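PDB 2X3E: beta-ketoacyl-[acyl-carrier-protein] synthase III from Pseudomonas aeruginosa, which probably catalyses the first condensation of fatty acid synthesis, using acetyl-CoA and malonyl-ACP to form 3-oxobutanoyl-ACP. Local coordinates for residues D55-A60 and P92-R97; D74-A79 and L98-A103. The protein carries 1 engineered substitution. All coordinates share one frame; numbering follows the deposited sequence. Where two conformers were deposited one is given.

Interaction 1 of 2, residues D55-A60 and P92-R97; sequences DLALRA and PRVAAR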
loop_
_atom_site.group_PDB
_atom_site.type_symbol
_atom_site.label_atom_id
_atom_site.label_comp_id
_atom_site.label_asym_id
_atom_site.label_seq_id
_atom_site.Cartn_x
_atom_site.Cartn_y
_atom_site.Cartn_z
ATOM N N ASP A 55 14.821 8.432 0.265
ATOM C CA ASP A 55 15.604 9.667 0.263
ATOM C C ASP A 55 14.864 10.811 -0.446
ATOM O O ASP A 55 14.822 11.930 0.059
ATOM C CB ASP A 55 16.960 9.453 -0.419
ATOM C CG ASP A 55 17.850 8.449 0.306
ATOM O OD1 ASP A 55 18.010 8.552 1.545
ATOM O OD2 ASP A 55 18.414 7.567 -0.378
ATOM N N LEU A 56 14.288 10.529 -1.616
ATOM C CA LEU A 56 13.579 11.553 -2.387
ATOM C C LEU A 56 12.310 11.982 -1.661
ATOM O O LEU A 56 11.973 13.174 -1.608
ATOM C CB LEU A 56 13.209 11.044 -3.786
ATOM C CG LEU A 56 14.315 10.507 -4.701
ATOM C CD1 LEU A 56 13.772 10.334 -6.125
ATOM C CD2 LEU A 56 15.548 11.404 -4.706
ATOM N N ALA A 57 11.608 11.000 -1.102
ATOM C CA ALA A 57 10.375 11.257 -0.371
ATOM C C ALA A 57 10.622 12.144 0.849
ATOM O O ALA A 57 9.809 13.010 1.170
ATOM C CB ALA A 57 9.725 9.929 0.046
ATOM N N LEU A 58 11.746 11.924 1.521
ATOM C CA LEU A 58 12.102 12.696 2.704
ATOM C C LEU A 58 12.235 14.180 2.368
ATOM O O LEU A 58 11.683 15.030 3.065
ATOM C CB LEU A 58 13.402 12.156 3.299
ATOM C CG LEU A 58 13.906 12.745 4.608
ATOM C CD1 LEU A 58 12.890 12.567 5.729
ATOM C CD2 LEU A 58 15.222 12.087 4.969
ATOM N N ARG A 59 12.938 14.484 1.279
ATOM C CA ARG A 59 13.128 15.870 0.857
ATOM C C ARG A 59 11.812 16.518 0.434
ATOM O O ARG A 59 11.541 17.665 0.805
ATOM C CB ARG A 59 14.159 15.966 -0.276
ATOM C CG ARG A 59 15.605 15.688 0.143
ATOM C CD ARG A 59 16.147 16.724 1.146
ATOM N NE ARG A 59 16.150 18.082 0.605
ATOM C CZ ARG A 59 17.119 18.599 -0.151
ATOM N NH1 ARG A 59 18.189 17.882 -0.475
ATOM N NH2 ARG A 59 17.012 19.843 -0.595
ATOM N N ALA A 60 10.993 15.793 -0.326
ATOM C CA ALA A 60 9.693 16.329 -0.760
ATOM C C ALA A 60 8.765 16.604 0.417
ATOM O O ALA A 60 8.086 17.635 0.454
ATOM C CB ALA A 60 9.014 15.392 -1.751
ATOM N N PRO A 92 7.428 4.153 7.019
ATOM C CA PRO A 92 7.839 4.342 8.421
ATOM C C PRO A 92 9.208 5.022 8.558
ATOM O O PRO A 92 9.347 5.945 9.370
ATOM C CB PRO A 92 7.855 2.924 8.978
ATOM C CG PRO A 92 6.856 2.184 8.139
ATOM C CD PRO A 92 6.993 2.771 6.758
ATOM N N ARG A 93 10.196 4.581 7.772
ATOM C CA ARG A 93 11.531 5.185 7.819
ATOM C C ARG A 93 11.470 6.668 7.460
ATOM O O ARG A 93 12.092 7.496 8.124
ATOM C CB ARG A 93 12.521 4.460 6.896
ATOM C CG ARG A 93 13.968 4.965 7.041
ATOM C CD ARG A 93 14.949 4.233 6.132
ATOM N NE ARG A 93 16.316 4.711 6.342
ATOM C CZ ARG A 93 17.398 4.187 5.772
ATOM N NH1 ARG A 93 17.288 3.160 4.944
ATOM N NH2 ARG A 93 18.596 4.691 6.034
ATOM N N VAL A 94 10.718 7.002 6.419
ATOM C CA VAL A 94 10.570 8.388 6.006
ATOM C C VAL A 94 9.921 9.223 7.123
ATOM O O VAL A 94 10.418 10.295 7.466
ATOM C CB VAL A 94 9.761 8.499 4.698
ATOM C CG1 VAL A 94 9.460 9.956 4.373
ATOM C CG2 VAL A 94 10.535 7.828 3.550
ATOM N N ALA A 95 8.834 8.716 7.704
ATOM C CA ALA A 95 8.165 9.402 8.812
ATOM C C ALA A 95 9.163 9.676 9.944
ATOM O O ALA A 95 9.264 10.805 10.432
ATOM C CB ALA A 95 6.971 8.587 9.317
ATOM N N ALA A 96 9.928 8.655 10.329
ATOM C CA ALA A 96 10.923 8.797 11.393
ATOM C C ALA A 96 11.958 9.875 11.064
ATOM O O ALA A 96 12.298 10.698 11.915
ATOM C CB ALA A 96 11.629 7.468 11.657
ATOM N N ARG A 97 12.442 9.867 9.821
ATOM C CA ARG A 97 13.451 10.835 9.380
ATOM C C ARG A 97 12.906 12.265 9.230
ATOM O O ARG A 97 13.685 13.210 9.148
ATOM C CB ARG A 97 14.120 10.366 8.081
ATOM C CG ARG A 97 15.056 9.185 8.299
ATOM C CD ARG A 97 15.961 8.926 7.101
ATOM N NE ARG A 97 16.880 10.041 6.850
ATOM C CZ ARG A 97 17.983 9.971 6.104
ATOM N NH1 ARG A 97 18.355 8.824 5.536
ATOM N NH2 ARG A 97 18.733 11.058 5.939
#
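Val94 sets its two methyls on neighbouring residues of helix 53-68. With CG1 anti to the backbone N (chi1 173°), CG2 comes within 4.2 Å of Ala57 CB, while CG1 rests beside the backbone of Leu58, 4.2 Å from Leu58 CA. Val94 CA and Leu58 CA, 5.6 Å apart, are the nearest CA pair of the two segments. The carbonyl of Val94 is approached by Leu58 as well, CD1 lying 3.8 Å from Val94 O. One turn on, Arg97 folds over the end of Leu58, the two side chains crossing at about a right angle. Leu58 CD2 sits over one face of the guanidinium, tightly, at 3.2 Å from Arg97 NE, and CD1 is pressed to 3.4 Å from Arg97 CB. Asp55 OD1 is 4.0 Å from Arg97 NH1 but well out of the guanidinium plane, so any attraction is probably one of charge without a hydrogen bond; Asp55 OD2 is held by Gly52 N. On the sheet side, Ala57 and Val94 both touch Leu78 of strand 75-79. The axes of 55-60 and 92-97 approach to 9.4 Å and cross at -41°; both helices belong to the helical layer on one face of the five-stranded mixed sheet of this thiolase-like fold.

Interaction 2 of 2, residues D74-A79 and L98-A103; sequences DAVVLA and LGLVGA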
loop_
_atom_site.group_PDB
_atom_site.type_symbol
_atom_site.label_atom_id
_atom_site.label_comp_id
_atom_site.label_asym_id
_atom_site.label_seq_id
_atom_site.Cartn_x
_atom_site.Cartn_y
_atom_site.Cartn_z
ATOM N N ASP A 74 -0.332 13.415 11.460
ATOM C CA ASP A 74 -0.674 12.152 12.142
ATOM C C ASP A 74 -0.278 10.922 11.337
ATOM O O ASP A 74 -0.129 9.835 11.898
ATOM C CB ASP A 74 -2.177 12.086 12.443
ATOM C CG ASP A 74 -2.612 13.058 13.514
ATOM O OD1 ASP A 74 -1.867 13.244 14.501
ATOM O OD2 ASP A 74 -3.718 13.629 13.384
ATOM N N ALA A 75 -0.117 11.100 10.025
ATOM C CA ALA A 75 0.043 9.995 9.094
ATOM C C ALA A 75 1.016 10.350 7.966
ATOM O O ALA A 75 1.061 11.498 7.508
ATOM C CB ALA A 75 -1.319 9.605 8.507
ATOM N N VAL A 76 1.797 9.357 7.545
ATOM C CA VAL A 76 2.701 9.492 6.408
ATOM C C VAL A 76 2.515 8.298 5.477
ATOM O O VAL A 76 2.813 7.167 5.842
ATOM C CB VAL A 76 4.187 9.558 6.847
ATOM C CG1 VAL A 76 5.082 9.686 5.623
ATOM C CG2 VAL A 76 4.416 10.721 7.814
ATOM N N VAL A 77 2.021 8.558 4.270
ATOM C CA VAL A 77 1.763 7.499 3.296
ATOM C C VAL A 77 2.578 7.747 2.031
ATOM O O VAL A 77 2.602 8.866 1.523
ATOM C CB VAL A 77 0.258 7.400 2.982
ATOM C CG1 VAL A 77 -0.003 6.435 1.816
ATOM C CG2 VAL A 77 -0.502 6.962 4.232
ATOM N N LEU A 78 3.290 6.714 1.568
ATOM C CA LEU A 78 4.002 6.776 0.300
ATOM C C LEU A 78 3.269 5.949 -0.737
ATOM O O LEU A 78 3.003 4.755 -0.522
ATOM C CB LEU A 78 5.438 6.256 0.405
ATOM C CG LEU A 78 6.446 6.807 1.421
ATOM C CD1 LEU A 78 7.871 6.651 0.875
ATOM C CD2 LEU A 78 6.175 8.246 1.876
ATOM N N ALA A 79 2.931 6.593 -1.847
ATOM C CA ALA A 79 2.455 5.904 -3.043
ATOM C C ALA A 79 3.683 5.610 -3.897
ATOM O O ALA A 79 4.282 6.538 -4.446
ATOM C CB ALA A 79 1.468 6.775 -3.796
ATOM N N LEU A 98 11.582 12.411 9.197
ATOM C CA LEU A 98 10.923 13.725 9.250
ATOM C C LEU A 98 10.686 14.213 10.676
ATOM O O LEU A 98 10.092 15.276 10.874
ATOM C CB LEU A 98 9.572 13.662 8.544
ATOM C CG LEU A 98 9.611 13.516 7.028
ATOM C CD1 LEU A 98 8.235 13.157 6.531
ATOM C CD2 LEU A 98 10.115 14.810 6.388
ATOM N N GLY A 99 11.125 13.431 11.663
ATOM C CA GLY A 99 10.865 13.722 13.073
ATOM C C GLY A 99 9.477 13.281 13.511
ATOM O O GLY A 99 8.989 13.729 14.550
ATOM N N LEU A 100 8.847 12.398 12.728
ATOM C CA LEU A 100 7.455 11.999 12.964
ATOM C C LEU A 100 7.314 10.528 13.376
ATOM O O LEU A 100 6.354 9.852 12.997
ATOM C CB LEU A 100 6.602 12.286 11.724
ATOM C CG LEU A 100 6.696 13.702 11.155
ATOM C CD1 LEU A 100 5.827 13.819 9.926
ATOM C CD2 LEU A 100 6.315 14.757 12.201
ATOM N N VAL A 101 8.268 10.041 14.164
ATOM C CA VAL A 101 8.136 8.742 14.815
ATOM C C VAL A 101 6.792 8.681 15.544
ATOM O O VAL A 101 6.382 9.659 16.156
ATOM C CB VAL A 101 9.259 8.511 15.841
ATOM C CG1 VAL A 101 9.240 9.596 16.916
ATOM C CG2 VAL A 101 9.129 7.134 16.479
ATOM N N GLY A 102 6.117 7.540 15.463
ATOM C CA GLY A 102 4.797 7.374 16.058
ATOM C C GLY A 102 3.660 7.504 15.063
ATOM O O GLY A 102 2.564 7.004 15.309
ATOM N N ALA A 103 3.908 8.171 13.938
ATOM C CA ALA A 103 2.874 8.380 12.932
ATOM C C ALA A 103 2.429 7.067 12.299
ATOM O O ALA A 103 3.229 6.127 12.137
ATOM C CB ALA A 103 3.374 9.337 11.847
#
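Val76 and Leu100 meet within a beta-alpha-beta crossover: strand 75-79 runs parallel to strand 104-109, and residues 98-103 lead from helix 91-97 back to that second strand. Val76 holds CG1 anti to its own amide nitrogen (chi1 179°), which leaves CG2 beside that nitrogen and directed at the loop. Leu100 has CG anti to the carbonyl carbon (chi1 -52°) and then runs on extended, carrying CD1 to 4.0 Å from Val76 CG2; the two side chains cross at about a right angle. Ala103 CB adds a looser apolar contact, 4.4 Å from the same CG2 of Val76, so this one methyl serves both loop residues.

Gly99 ends the helix in a Schellman motif, and a type II turn follows from Leu100 to Ala103, closed by Ala103 N to Leu100 O at 3.1 Å. Gly102, with its positive phi, is the third residue of the turn. Gly102 and Ala103 also hydrogen-bond to the second subunit, the latter through its O to Ser184 OG there. At the strand's start, the side chain of Asp74 leaves its backbone pointing away from the loop, and OD2 is hydrogen-bonded to Asp132 N. The backbone of Asp74, hydrogen-bonded to Leu104 of the neighbouring strand, brings Asp74 O to 3.5 Å from Ala103 CB.

Centred about 8 Å apart, the two contacts have segments that alternate along the chain: 55-60, 74-79, 92-97, then 98-103. Interaction 2 lies within the crossover from strand 75-79 through helix 91-97 to strand 104-109, while interaction 1 packs that helix against the preceding helix 53-68 on one face of the five-stranded sheet. They also touch directly. Ala95 O probably accepts a hydrogen bond from Leu100 N, Ala95 CB packs on Val76 CG2, and Leu58 CD1 meets Leu98 CD2. Both reach the second subunit, Ala96 packing on Gly186 and Val101 on Asp185 of that chain, so this helix-and-loop layer connects the sheet to the homodimer interface.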